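Local coordinates for putative cell invasion protein with MAC/Perforin domain (Bacteroides thetaiotaomicron VPI-5482, PDB 3KK7), which is of unknown molecular function but belongs to the membrane-attack complex/perforin family, whose best-known members assemble into pores in membranes, at residues I295-G300 with I318-W323; T496-F501 with Q534-Y539; S107-D112 with K156-E161; T123-F128 with G342-S347; M382-S387 with D414-S419. All blocks are in the same frame, centred on the assembly; numbering follows the deposited sequence.

The five contacts show how bonding follows position. Contacts 1, 3 and 4 are buried and all reach the large antiparallel sheet of the MACPF region: contact 3 pairs two of its strands, contact 1 sets a helix start on one of them, and contact 4 adds a loop to its short strand 343-345. Along the sequence contact 1 is nested within the loop closed by contact 4. Contact 2, partly buried in the D3 region, is a parallel strand pair, while contact 5 lies at the surface of the D2 region. Contacts 2 to 4 combine backbone hydrogen bonds with aromatic packing; contact 1 relies on an indole among apolar groups, and contact 5 on one arginine.

Contact 1 (I295-G300 with I318-W323); sequences IKTLGG and IDLTPW
The end of strand 288-298, part of the large antiparallel sheet of the MACPF region, meets the first turn of helix 321-326 where Thr297 and Gly299 take up the indole of Trp323. The indole points back at the strand because CG lies anti to the backbone N (chi1 172°). Over one face, Thr297 CG2 makes a CH-pi contact, 3.8 Å from the centroid of the five-membered ring, while Thr297 CB lies 3.5 Å from Trp323 NE1. At the ring edge, Trp323 NE1 donates a fairly straight bond of 2.8 Å to Gly299 O, which lies in the indole plane, although the donor stands above the carbonyl plane. Gly300, whose positive phi suits glycine, has its CA 3.9 Å from Trp323 NE1. Earlier in the strand, Ile295 meets Ile318 and Leu320 tip to tip: Ile295 CG1 is 3.8 Å from Ile318 CD1, and Ile295 CD1 is 3.9 Å from Leu320 CD2. Leu320 holds the N-cap position, and Leu272 and Ile274 of strand 271-274 close in beside this apolar row. Thr297 OG1 bonds to Tyr304 N. Replacing Trp323 by a leucine would probably leave Gly299 O without this donor and uncover the methyl of Thr297. The indole thus joins two kinds of chemistry, its face completing an apolar layer and its N-H bonding to the first glycine after the strand.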
# COMPACT_ATOMS: atom_id res chain seq x y z
N ILE A 295 0.67 13.36 -25.56
CA ILE A 295 1.93 13.38 -24.87
C ILE A 295 1.88 14.23 -23.61
O ILE A 295 0.95 15.02 -23.40
CB ILE A 295 3.07 13.84 -25.75
CG1 ILE A 295 2.86 15.27 -26.22
CG2 ILE A 295 3.22 12.92 -26.92
CD1 ILE A 295 4.19 15.96 -26.40
N LYS A 296 2.88 14.02 -22.77
CA LYS A 296 3.09 14.77 -21.54
C LYS A 296 4.56 14.74 -21.26
O LYS A 296 5.18 13.68 -21.35
CB LYS A 296 2.35 14.14 -20.35
CG LYS A 296 2.44 15.04 -19.06
CD LYS A 296 1.53 14.59 -17.89
CE LYS A 296 2.06 13.39 -17.12
NZ LYS A 296 1.30 13.22 -15.85
N THR A 297 5.14 15.90 -20.93
CA THR A 297 6.57 15.96 -20.60
C THR A 297 6.68 16.09 -19.09
O THR A 297 5.82 16.66 -18.44
CB THR A 297 7.29 17.11 -21.30
OG1 THR A 297 6.60 18.34 -21.08
CG2 THR A 297 7.39 16.85 -22.78
N LEU A 298 7.74 15.48 -18.56
CA LEU A 298 8.03 15.50 -17.14
C LEU A 298 9.33 16.26 -16.99
O LEU A 298 10.36 15.82 -17.51
CB LEU A 298 8.22 14.10 -16.58
CG LEU A 298 7.04 13.15 -16.67
CD1 LEU A 298 7.38 11.88 -15.93
CD2 LEU A 298 5.81 13.75 -16.08
N GLY A 299 9.29 17.41 -16.30
CA GLY A 299 10.47 18.23 -16.09
C GLY A 299 10.79 19.07 -17.30
O GLY A 299 10.02 19.12 -18.25
N GLY A 300 11.94 19.73 -17.25
CA GLY A 300 12.36 20.65 -18.32
C GLY A 300 11.46 21.86 -18.39
O GLY A 300 10.75 22.16 -17.44
N ILE A 318 4.31 17.56 -33.07
CA ILE A 318 4.80 18.44 -32.05
C ILE A 318 6.31 18.38 -32.01
O ILE A 318 6.87 17.30 -31.93
CB ILE A 318 4.31 18.01 -30.69
CG1 ILE A 318 2.79 17.79 -30.70
CG2 ILE A 318 4.74 19.04 -29.65
CD1 ILE A 318 2.24 17.23 -29.36
N ASP A 319 6.95 19.56 -32.04
CA ASP A 319 8.40 19.70 -31.92
C ASP A 319 8.75 19.79 -30.44
O ASP A 319 8.35 20.75 -29.78
CB ASP A 319 8.84 20.98 -32.65
CG ASP A 319 10.36 21.21 -32.64
OD1 ASP A 319 11.15 20.23 -32.63
OD2 ASP A 319 10.77 22.39 -32.66
N LEU A 320 9.47 18.80 -29.91
CA LEU A 320 9.93 18.87 -28.53
C LEU A 320 11.38 19.38 -28.43
O LEU A 320 12.00 19.28 -27.36
CB LEU A 320 9.76 17.52 -27.82
CG LEU A 320 8.30 17.07 -27.68
CD1 LEU A 320 8.22 15.60 -27.25
CD2 LEU A 320 7.55 17.97 -26.73
N THR A 321 11.92 19.94 -29.51
CA THR A 321 13.32 20.32 -29.50
C THR A 321 13.63 21.33 -28.38
O THR A 321 14.54 21.08 -27.61
CB THR A 321 13.83 20.77 -30.88
OG1 THR A 321 13.65 19.69 -31.81
CG2 THR A 321 15.32 21.14 -30.83
N PRO A 322 12.85 22.42 -28.25
CA PRO A 322 13.10 23.35 -27.14
C PRO A 322 13.06 22.68 -25.78
O PRO A 322 13.91 22.96 -24.93
CB PRO A 322 11.96 24.37 -27.26
CG PRO A 322 11.57 24.31 -28.70
CD PRO A 322 11.71 22.85 -29.07
N TRP A 323 12.08 21.80 -25.58
CA TRP A 323 11.99 21.07 -24.32
C TRP A 323 13.23 20.18 -24.08
O TRP A 323 13.79 20.15 -22.98
CB TRP A 323 10.71 20.24 -24.25
CG TRP A 323 10.69 19.37 -23.10
CD1 TRP A 323 10.34 19.69 -21.82
CD2 TRP A 323 11.07 18.00 -23.07
NE1 TRP A 323 10.46 18.59 -21.00
CE2 TRP A 323 10.91 17.54 -21.75
CE3 TRP A 323 11.51 17.11 -24.04
CZ2 TRP A 323 11.18 16.24 -21.38
CZ3 TRP A 323 11.78 15.82 -23.68
CH2 TRP A 323 11.61 15.39 -22.35

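Contact 2 (T496-F501 with Q534-Y539); sequences TSMYCF and QRYKIY
Arg535, at the close of helix 529-535, brings both its carbonyl and its guanidinium to the selenomethionine Met498: Met498 CE is 3.4 Å from Arg535 O and 3.5 Å from Arg535 NH2. Next, Tyr536 offers one ring face to the same methyl. Bends at chi2 and chi3 fold the Met498 chain so that Met498 CE sits 3.6 Å from the Tyr536 ring centroid, a CH-pi contact, with SE set obliquely in a Met-aromatic pair. The strand begins at Lys537, and Lys537 N donates to Met498 O over 3.1 Å. Ile538 shares a sheet face with Cys500, and its CG2 lies 4.2 Å from Cys500 SG. Tyr539 N then bonds to Cys500 O at 2.8 Å, while Tyr539 CB lies at the ring edge of Phe501. The two strands are parallel neighbours joined through three helices, a beta-alpha-beta crossover. Strand 537-540 is an outer strand of a four-stranded mixed sheet; strand 499-504 separates it from strand 489-494, and Tyr539 also touches helix 353-363 and Ile471.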
# COMPACT_ATOMS: atom_id res chain seq x y z
N THR A 496 6.54 -10.84 30.09
CA THR A 496 6.52 -12.28 30.30
C THR A 496 6.04 -13.02 29.06
O THR A 496 6.61 -14.05 28.70
CB THR A 496 5.60 -12.67 31.42
OG1 THR A 496 5.71 -11.73 32.49
CG2 THR A 496 5.93 -14.08 31.92
N SER A 497 5.00 -12.50 28.40
CA SER A 497 4.38 -13.16 27.24
C SER A 497 4.81 -12.61 25.87
O SER A 497 4.54 -13.22 24.84
CB SER A 497 2.86 -13.08 27.37
OG SER A 497 2.43 -13.71 28.56
N MSE A 498 5.46 -11.45 25.85
CA MSE A 498 6.12 -10.92 24.65
C MSE A 498 5.15 -10.36 23.65
O MSE A 498 5.40 -10.37 22.44
CB MSE A 498 7.05 -11.96 24.01
CG MSE A 498 7.99 -12.67 25.03
SE MSE A 498 8.86 -11.43 26.32
CE MSE A 498 10.03 -10.44 25.10
N TYR A 499 4.04 -9.81 24.14
CA TYR A 499 3.10 -9.14 23.26
C TYR A 499 3.00 -7.69 23.69
O TYR A 499 3.39 -7.34 24.80
CB TYR A 499 1.73 -9.84 23.25
CG TYR A 499 0.95 -9.73 24.53
CD1 TYR A 499 0.20 -8.59 24.81
CD2 TYR A 499 0.96 -10.77 25.47
CE1 TYR A 499 -0.51 -8.47 25.99
CE2 TYR A 499 0.22 -10.66 26.67
CZ TYR A 499 -0.50 -9.50 26.91
OH TYR A 499 -1.23 -9.34 28.05
N CYS A 500 2.46 -6.87 22.78
CA CYS A 500 2.41 -5.45 22.98
C CYS A 500 1.30 -4.76 22.17
O CYS A 500 1.17 -4.98 20.96
CB CYS A 500 3.77 -4.86 22.61
SG CYS A 500 3.79 -3.06 22.40
N PHE A 501 0.51 -3.92 22.85
CA PHE A 501 -0.50 -3.09 22.21
C PHE A 501 0.05 -1.69 22.09
O PHE A 501 0.51 -1.11 23.08
CB PHE A 501 -1.83 -3.04 22.99
CG PHE A 501 -2.43 -4.39 23.31
CD1 PHE A 501 -2.39 -5.44 22.41
CD2 PHE A 501 -3.08 -4.60 24.52
CE1 PHE A 501 -2.97 -6.69 22.71
CE2 PHE A 501 -3.65 -5.86 24.85
CZ PHE A 501 -3.59 -6.89 23.94
N GLN A 534 12.28 -6.42 18.05
CA GLN A 534 13.02 -7.67 17.84
C GLN A 534 12.45 -8.81 18.66
O GLN A 534 12.57 -9.98 18.26
CB GLN A 534 14.52 -7.52 18.13
CG GLN A 534 15.21 -6.68 17.10
CD GLN A 534 16.68 -6.67 17.23
OE1 GLN A 534 17.26 -7.06 18.26
NE2 GLN A 534 17.33 -6.22 16.19
N ARG A 535 11.83 -8.48 19.80
CA ARG A 535 11.42 -9.50 20.76
C ARG A 535 9.94 -9.50 21.05
O ARG A 535 9.47 -10.42 21.70
CB ARG A 535 12.22 -9.34 22.06
CG ARG A 535 13.77 -9.62 21.91
CD ARG A 535 14.55 -9.48 23.25
NE ARG A 535 13.81 -10.13 24.34
CZ ARG A 535 13.98 -9.89 25.65
NH1 ARG A 535 14.92 -9.04 26.08
NH2 ARG A 535 13.21 -10.53 26.53
N TYR A 536 9.19 -8.50 20.58
CA TYR A 536 7.74 -8.47 20.82
C TYR A 536 6.93 -8.52 19.52
O TYR A 536 7.44 -8.26 18.44
CB TYR A 536 7.36 -7.23 21.65
CG TYR A 536 7.89 -7.26 23.07
CD1 TYR A 536 9.22 -6.98 23.33
CD2 TYR A 536 7.06 -7.55 24.14
CE1 TYR A 536 9.73 -7.01 24.63
CE2 TYR A 536 7.56 -7.57 25.47
CZ TYR A 536 8.90 -7.31 25.70
OH TYR A 536 9.42 -7.34 26.98
N LYS A 537 5.67 -8.95 19.65
CA LYS A 537 4.67 -8.79 18.62
C LYS A 537 3.93 -7.51 18.99
O LYS A 537 3.49 -7.34 20.11
CB LYS A 537 3.70 -9.98 18.61
CG LYS A 537 4.30 -11.33 18.14
CD LYS A 537 4.58 -11.35 16.62
CE LYS A 537 5.23 -12.67 16.21
NZ LYS A 537 5.28 -12.83 14.72
N ILE A 538 3.81 -6.61 18.04
CA ILE A 538 3.19 -5.32 18.28
C ILE A 538 1.86 -5.21 17.50
O ILE A 538 1.82 -5.41 16.28
CB ILE A 538 4.12 -4.16 17.87
CG1 ILE A 538 5.48 -4.25 18.58
CG2 ILE A 538 3.46 -2.83 18.21
CD1 ILE A 538 6.48 -3.37 17.97
N TYR A 539 0.80 -4.88 18.22
CA TYR A 539 -0.51 -4.69 17.64
C TYR A 539 -0.99 -3.28 17.95
O TYR A 539 -0.97 -2.86 19.12
CB TYR A 539 -1.49 -5.71 18.20
CG TYR A 539 -1.02 -7.11 17.97
CD1 TYR A 539 -1.30 -7.76 16.79
CD2 TYR A 539 -0.27 -7.77 18.92
CE1 TYR A 539 -0.86 -9.04 16.57
CE2 TYR A 539 0.16 -9.05 18.71
CZ TYR A 539 -0.13 -9.67 17.53
OH TYR A 539 0.31 -10.95 17.32

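Contact 3 (S107-D112 with K156-E161); sequences SYSDFD and KVVHGE
Tyr108 and His159 form a hydrogen-bonded antiparallel pair between strands 93-108 and 157-173 of the MACPF sheet. Tyr108 N donates to His159 O and His159 N to Tyr108 O, each over 2.8 Å, so the N-H and C=O of both residues are satisfied by each other. Ser107 and Gly160 form the adjoining non-hydrogen-bonded pair, where Ser107 CA approaches His159 O. The phenol of Tyr108 is served twice: Tyr108 OH bonds to Arg139 of helix 133-146 and shares a water, 2.6 Å away, which donates to Gly160 O at 2.9 Å. Arg139 also forms a salt bridge with Glu161 OE1, tying both strands to that helix. Helix 236-249 covers the other face, where Ser107 OG bonds to Asp244; Ser109 N bonds to Glu240 of the same helix, and Ser109 OG bonds to Phe236 O. A chi1 of 57° at Tyr108 places CG between the backbone N and the carbonyl carbon and brings the ring over His159 CB, which stands 3.5 Å from its centroid in a CH-pi contact. Phe111 completes an aromatic cluster, meeting the imidazole at an oblique angle, with its CZ over one face and 3.7 Å from His159 NE2.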
# COMPACT_ATOMS: atom_id res chain seq x y z
N SER A 107 3.40 -1.98 -26.88
CA SER A 107 2.12 -2.15 -27.52
C SER A 107 1.35 -3.23 -26.78
O SER A 107 1.92 -4.25 -26.41
CB SER A 107 2.32 -2.62 -28.94
OG SER A 107 3.12 -1.71 -29.66
N TYR A 108 0.04 -3.00 -26.61
CA TYR A 108 -0.80 -3.90 -25.85
C TYR A 108 -2.25 -3.85 -26.32
O TYR A 108 -2.86 -2.79 -26.39
CB TYR A 108 -0.67 -3.63 -24.34
CG TYR A 108 -0.98 -2.22 -23.83
CD1 TYR A 108 -0.08 -1.16 -24.03
CD2 TYR A 108 -2.14 -1.96 -23.09
CE1 TYR A 108 -0.37 0.15 -23.54
CE2 TYR A 108 -2.43 -0.69 -22.58
CZ TYR A 108 -1.55 0.37 -22.81
OH TYR A 108 -1.86 1.61 -22.30
N SER A 109 -2.76 -5.03 -26.65
CA SER A 109 -4.14 -5.22 -27.13
C SER A 109 -5.17 -5.20 -26.04
O SER A 109 -6.37 -5.21 -26.33
CB SER A 109 -4.28 -6.58 -27.82
OG SER A 109 -3.57 -6.58 -29.05
N ASP A 110 -4.73 -5.24 -24.80
CA ASP A 110 -5.69 -5.21 -23.70
C ASP A 110 -4.93 -4.97 -22.41
O ASP A 110 -3.68 -4.94 -22.41
CB ASP A 110 -6.57 -6.49 -23.64
CG ASP A 110 -5.81 -7.72 -23.18
OD1 ASP A 110 -4.97 -7.63 -22.26
OD2 ASP A 110 -6.08 -8.81 -23.72
N PHE A 111 -5.67 -4.83 -21.32
CA PHE A 111 -5.08 -4.36 -20.08
C PHE A 111 -4.35 -5.44 -19.30
O PHE A 111 -3.58 -5.11 -18.43
CB PHE A 111 -6.09 -3.52 -19.30
CG PHE A 111 -6.49 -2.29 -20.07
CD1 PHE A 111 -5.62 -1.20 -20.15
CD2 PHE A 111 -7.63 -2.27 -20.84
CE1 PHE A 111 -5.95 -0.07 -20.93
CE2 PHE A 111 -7.95 -1.17 -21.63
CZ PHE A 111 -7.12 -0.08 -21.68
N ASP A 112 -4.51 -6.70 -19.66
CA ASP A 112 -3.62 -7.72 -19.10
C ASP A 112 -2.32 -7.71 -19.86
O ASP A 112 -1.23 -7.81 -19.26
CB ASP A 112 -4.25 -9.10 -19.14
CG ASP A 112 -5.33 -9.26 -18.11
OD1 ASP A 112 -5.32 -8.51 -17.10
OD2 ASP A 112 -6.18 -10.15 -18.29
N LYS A 156 -10.78 -4.65 -32.52
CA LYS A 156 -9.85 -3.94 -33.38
C LYS A 156 -8.90 -3.00 -32.64
O LYS A 156 -7.96 -2.49 -33.22
CB LYS A 156 -10.63 -3.13 -34.43
CG LYS A 156 -11.60 -3.96 -35.27
CD LYS A 156 -12.11 -3.22 -36.50
CE LYS A 156 -13.06 -4.12 -37.32
NZ LYS A 156 -14.42 -4.19 -36.66
N VAL A 157 -9.16 -2.78 -31.36
CA VAL A 157 -8.40 -1.82 -30.58
C VAL A 157 -7.04 -2.36 -30.15
O VAL A 157 -6.92 -3.51 -29.73
CB VAL A 157 -9.22 -1.41 -29.32
CG1 VAL A 157 -8.37 -0.71 -28.28
CG2 VAL A 157 -10.40 -0.54 -29.74
N VAL A 158 -6.01 -1.53 -30.30
CA VAL A 158 -4.71 -1.80 -29.69
C VAL A 158 -4.15 -0.50 -29.11
O VAL A 158 -4.40 0.59 -29.65
CB VAL A 158 -3.72 -2.49 -30.65
CG1 VAL A 158 -3.43 -1.65 -31.86
CG2 VAL A 158 -2.44 -2.84 -29.94
N HIS A 159 -3.44 -0.62 -27.98
CA HIS A 159 -2.86 0.53 -27.28
C HIS A 159 -1.35 0.58 -27.37
O HIS A 159 -0.71 -0.44 -27.57
CB HIS A 159 -3.26 0.51 -25.82
CG HIS A 159 -4.71 0.25 -25.61
ND1 HIS A 159 -5.65 1.25 -25.65
CD2 HIS A 159 -5.39 -0.91 -25.40
CE1 HIS A 159 -6.85 0.72 -25.48
NE2 HIS A 159 -6.72 -0.59 -25.32
N GLY A 160 -0.81 1.78 -27.21
CA GLY A 160 0.64 2.01 -27.33
C GLY A 160 1.12 2.99 -26.27
O GLY A 160 0.37 3.84 -25.84
N GLU A 161 2.37 2.83 -25.83
CA GLU A 161 3.03 3.79 -24.94
C GLU A 161 4.46 3.99 -25.40
O GLU A 161 5.12 3.03 -25.82
CB GLU A 161 2.99 3.33 -23.49
CG GLU A 161 3.55 4.38 -22.52
CD GLU A 161 3.62 3.90 -21.09
OE1 GLU A 161 3.13 2.81 -20.78
OE2 GLU A 161 4.18 4.62 -20.26
O HOH W 1 -1.92 3.41 -24.13

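Contact 4 (T123-F128 with G342-S347); sequences TVKSGF and GLYPIS
Thr123 and Lys125 are hydrogen-bonded to Leu343 through the backbone. Leu343 N donates to Thr123 O over 2.9 Å, and Lys125 N returns a bond of 2.9 Å to Leu343 O; both donors lie nearly along the C=O axis of their acceptors. These two bonds bridge Val124 to Leu343, a single bridge, and Val124 CA also comes near Leu343 O. The irregular loop after strand 93-108 is thus fastened to strand 343-345, which pairs with strand 211-218 in the large antiparallel sheet of the MACPF region. The loop then reverses in a type II beta turn from Lys125 to Phe128, in which Gly127 takes a positive phi of 98° that would jam a CB against the carbonyl O of Ser126. Among side chains, the Leu343 CD1 methyl packs on a hydroxyl, 3.5 Å from Thr123 OG1, whose own bond goes to Phe120 O. With CG anti to its N (chi1 175°) and an extended chain, Lys125 runs over one face of the Tyr344 ring, the two side chains crossing at about a right angle; Lys125 CD makes a CH-pi contact 4.0 Å from the Tyr344 centroid, while NZ forms a salt bridge with Asp348. Phe128 and Pro345 are an apolar pair running contrary ways, with Phe128 CE1 3.5 Å from Pro345 CB, and the Phe128 ring also meets that of His363.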
# COMPACT_ATOMS: atom_id res chain seq x y z
N THR A 123 9.11 -2.96 -10.91
CA THR A 123 9.38 -1.81 -10.04
C THR A 123 9.05 -2.07 -8.56
O THR A 123 9.55 -1.40 -7.69
CB THR A 123 8.61 -0.53 -10.44
OG1 THR A 123 7.23 -0.64 -10.06
CG2 THR A 123 8.75 -0.26 -11.90
N VAL A 124 8.19 -3.04 -8.28
CA VAL A 124 7.81 -3.35 -6.91
C VAL A 124 8.78 -4.36 -6.35
O VAL A 124 9.26 -5.26 -7.06
CB VAL A 124 6.36 -3.85 -6.83
CG1 VAL A 124 5.96 -4.16 -5.38
CG2 VAL A 124 5.40 -2.81 -7.48
N LYS A 125 9.12 -4.16 -5.08
CA LYS A 125 10.03 -5.03 -4.35
C LYS A 125 9.81 -6.52 -4.65
O LYS A 125 8.76 -7.07 -4.43
CB LYS A 125 9.83 -4.80 -2.86
CG LYS A 125 10.59 -5.69 -1.96
CD LYS A 125 9.92 -5.70 -0.61
CE LYS A 125 10.82 -6.32 0.47
NZ LYS A 125 9.98 -6.61 1.66
N SER A 126 10.86 -7.14 -5.13
CA SER A 126 10.88 -8.54 -5.39
C SER A 126 10.39 -9.34 -4.20
O SER A 126 10.85 -9.14 -3.07
CB SER A 126 12.30 -8.95 -5.73
OG SER A 126 12.42 -10.36 -5.75
N GLY A 127 9.44 -10.24 -4.47
CA GLY A 127 8.90 -11.12 -3.44
C GLY A 127 7.59 -10.67 -2.82
O GLY A 127 6.91 -11.49 -2.20
N PHE A 128 7.22 -9.40 -2.96
CA PHE A 128 5.96 -8.92 -2.42
C PHE A 128 4.80 -9.41 -3.28
O PHE A 128 4.93 -9.46 -4.48
CB PHE A 128 6.01 -7.41 -2.43
CG PHE A 128 4.73 -6.77 -2.09
CD1 PHE A 128 4.31 -6.70 -0.78
CD2 PHE A 128 3.94 -6.20 -3.10
CE1 PHE A 128 3.12 -6.08 -0.46
CE2 PHE A 128 2.74 -5.56 -2.79
CZ PHE A 128 2.32 -5.51 -1.47
N GLY A 342 12.14 -0.34 -6.92
CA GLY A 342 12.14 1.01 -6.35
C GLY A 342 10.89 1.40 -5.57
O GLY A 342 10.79 2.52 -5.09
N LEU A 343 9.92 0.48 -5.49
CA LEU A 343 8.68 0.69 -4.73
C LEU A 343 8.54 -0.40 -3.66
O LEU A 343 8.55 -1.57 -3.97
CB LEU A 343 7.43 0.67 -5.63
CG LEU A 343 7.22 1.78 -6.66
CD1 LEU A 343 5.98 1.46 -7.50
CD2 LEU A 343 7.09 3.12 -5.98
N TYR A 344 8.38 0.02 -2.42
CA TYR A 344 8.25 -0.89 -1.29
C TYR A 344 6.87 -0.77 -0.71
O TYR A 344 6.31 0.32 -0.66
CB TYR A 344 9.29 -0.53 -0.21
CG TYR A 344 10.56 -1.33 -0.35
CD1 TYR A 344 11.29 -1.29 -1.52
CD2 TYR A 344 11.00 -2.17 0.69
CE1 TYR A 344 12.43 -2.05 -1.67
CE2 TYR A 344 12.15 -2.94 0.55
CZ TYR A 344 12.85 -2.87 -0.63
OH TYR A 344 13.98 -3.58 -0.81
N PRO A 345 6.29 -1.87 -0.25
CA PRO A 345 5.01 -1.76 0.35
C PRO A 345 5.04 -0.90 1.59
O PRO A 345 6.02 -0.92 2.32
CB PRO A 345 4.71 -3.20 0.78
CG PRO A 345 6.02 -3.80 1.03
CD PRO A 345 6.86 -3.22 -0.06
N ILE A 346 3.96 -0.18 1.85
CA ILE A 346 3.82 0.60 3.09
C ILE A 346 4.03 -0.29 4.30
O ILE A 346 4.55 0.15 5.32
CB ILE A 346 2.43 1.30 3.16
CG1 ILE A 346 2.35 2.36 2.07
CG2 ILE A 346 2.18 1.98 4.48
CD1 ILE A 346 0.97 2.92 1.89
N SER A 347 3.67 -1.56 4.19
CA SER A 347 3.81 -2.49 5.32
C SER A 347 5.25 -2.67 5.79
O SER A 347 5.48 -2.99 6.95
CB SER A 347 3.17 -3.85 5.03
OG SER A 347 3.71 -4.42 3.87

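Contact 5 (M382-S387 with D414-S419); sequences MYIRKS and DAASQS
Arg385 sends its guanidinium edge-on into the loop 414-419, where two backbone carbonyls receive it. NH2 of Arg385 donates to Gln418 O over 2.7 Å with an N-H...O angle of 171°; the oxygen lies in the guanidinium plane and the donor in the carbonyl plane. NH1 of Arg385 reaches Ala416 O, also at 2.7 Å, but this bond is more bent (130°) and tilted from both planes. The group gets there because CG sits in the crowded position between the backbone N and the carbonyl carbon (chi1 57°), with the chain extended from CG to NE. Ile384 and Arg385 together oppose Leu393 in a classic beta bulge of strand 376-386, and both of their CB atoms point toward the loop. A leucine in place of Arg385 would probably leave Ala416 O and Gln418 O without these donors and Asp420, salt-bridged to NH2, without its mate. Beside the guanidinium, Ile384 CG2 lies 4.0 Å from Ala416 CA and its CD1 4.3 Å from Ala415 CB.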
# COMPACT_ATOMS: atom_id res chain seq x y z
N MSE A 382 -12.72 -21.40 19.75
CA MSE A 382 -11.54 -21.55 18.89
C MSE A 382 -11.25 -23.03 18.68
O MSE A 382 -11.18 -23.80 19.63
CB MSE A 382 -10.32 -20.88 19.54
CG MSE A 382 -9.06 -20.85 18.69
SE MSE A 382 -7.56 -20.31 19.81
CE MSE A 382 -6.13 -21.50 19.13
N TYR A 383 -11.12 -23.40 17.41
CA TYR A 383 -10.89 -24.78 17.03
C TYR A 383 -9.53 -25.21 17.52
O TYR A 383 -8.56 -24.46 17.42
CB TYR A 383 -10.96 -24.91 15.51
CG TYR A 383 -10.74 -26.32 15.02
CD1 TYR A 383 -11.70 -27.30 15.25
CD2 TYR A 383 -9.57 -26.68 14.36
CE1 TYR A 383 -11.51 -28.61 14.82
CE2 TYR A 383 -9.38 -27.99 13.92
CZ TYR A 383 -10.36 -28.94 14.16
OH TYR A 383 -10.19 -30.24 13.72
N ILE A 384 -9.46 -26.41 18.09
CA ILE A 384 -8.20 -26.94 18.62
C ILE A 384 -7.82 -28.20 17.84
O ILE A 384 -6.77 -28.22 17.19
CB ILE A 384 -8.24 -27.26 20.15
CG1 ILE A 384 -8.55 -26.00 20.95
CG2 ILE A 384 -6.90 -27.84 20.61
CD1 ILE A 384 -7.47 -24.90 20.85
N ARG A 385 -8.65 -29.23 17.90
CA ARG A 385 -8.38 -30.47 17.17
C ARG A 385 -9.61 -31.34 17.02
O ARG A 385 -10.67 -31.04 17.60
CB ARG A 385 -7.29 -31.27 17.89
CG ARG A 385 -7.61 -31.61 19.35
CD ARG A 385 -6.75 -32.76 19.85
NE ARG A 385 -7.19 -33.23 21.16
CZ ARG A 385 -6.86 -32.67 22.32
NH1 ARG A 385 -6.06 -31.59 22.37
NH2 ARG A 385 -7.32 -33.19 23.46
N LYS A 386 -9.47 -32.41 16.23
CA LYS A 386 -10.47 -33.46 16.10
C LYS A 386 -10.21 -34.57 17.11
O LYS A 386 -9.08 -35.00 17.27
CB LYS A 386 -10.47 -34.10 14.69
CG LYS A 386 -10.91 -33.16 13.59
CD LYS A 386 -11.66 -33.81 12.43
CE LYS A 386 -12.39 -32.69 11.63
NZ LYS A 386 -12.73 -33.06 10.21
N SER A 387 -11.28 -35.04 17.74
CA SER A 387 -11.21 -36.18 18.65
C SER A 387 -10.90 -37.43 17.85
O SER A 387 -10.93 -37.42 16.63
CB SER A 387 -12.54 -36.36 19.41
OG SER A 387 -13.55 -36.99 18.64
N ASP A 414 -2.02 -23.89 26.47
CA ASP A 414 -2.19 -25.16 27.20
C ASP A 414 -3.55 -25.83 26.98
O ASP A 414 -3.85 -26.87 27.56
CB ASP A 414 -1.93 -24.95 28.71
CG ASP A 414 -0.44 -25.08 29.09
OD1 ASP A 414 0.44 -25.06 28.19
OD2 ASP A 414 -0.13 -25.21 30.30
N ALA A 415 -4.37 -25.23 26.12
CA ALA A 415 -5.66 -25.80 25.78
C ALA A 415 -5.51 -27.10 24.99
O ALA A 415 -6.40 -27.94 25.05
CB ALA A 415 -6.49 -24.78 24.99
N ALA A 416 -4.41 -27.26 24.25
CA ALA A 416 -4.16 -28.50 23.48
C ALA A 416 -3.82 -29.70 24.39
O ALA A 416 -4.11 -30.85 24.04
CB ALA A 416 -3.04 -28.29 22.45
N SER A 417 -3.22 -29.41 25.55
CA SER A 417 -2.92 -30.43 26.57
C SER A 417 -4.18 -31.09 27.11
O SER A 417 -4.19 -32.27 27.40
CB SER A 417 -2.16 -29.80 27.77
OG SER A 417 -0.99 -29.08 27.37
N GLN A 418 -5.26 -30.31 27.24
CA GLN A 418 -6.46 -30.81 27.89
C GLN A 418 -7.01 -32.04 27.18
O GLN A 418 -6.88 -32.19 25.97
CB GLN A 418 -7.52 -29.71 27.96
CG GLN A 418 -7.03 -28.41 28.62
CD GLN A 418 -8.17 -27.50 29.06
OE1 GLN A 418 -8.60 -26.61 28.32
NE2 GLN A 418 -8.68 -27.74 30.27
N SER A 419 -7.61 -32.92 27.96
CA SER A 419 -8.14 -34.17 27.46
C SER A 419 -9.40 -33.93 26.66
O SER A 419 -10.24 -33.11 27.06
CB SER A 419 -8.50 -35.09 28.62
OG SER A 419 -9.63 -34.58 29.32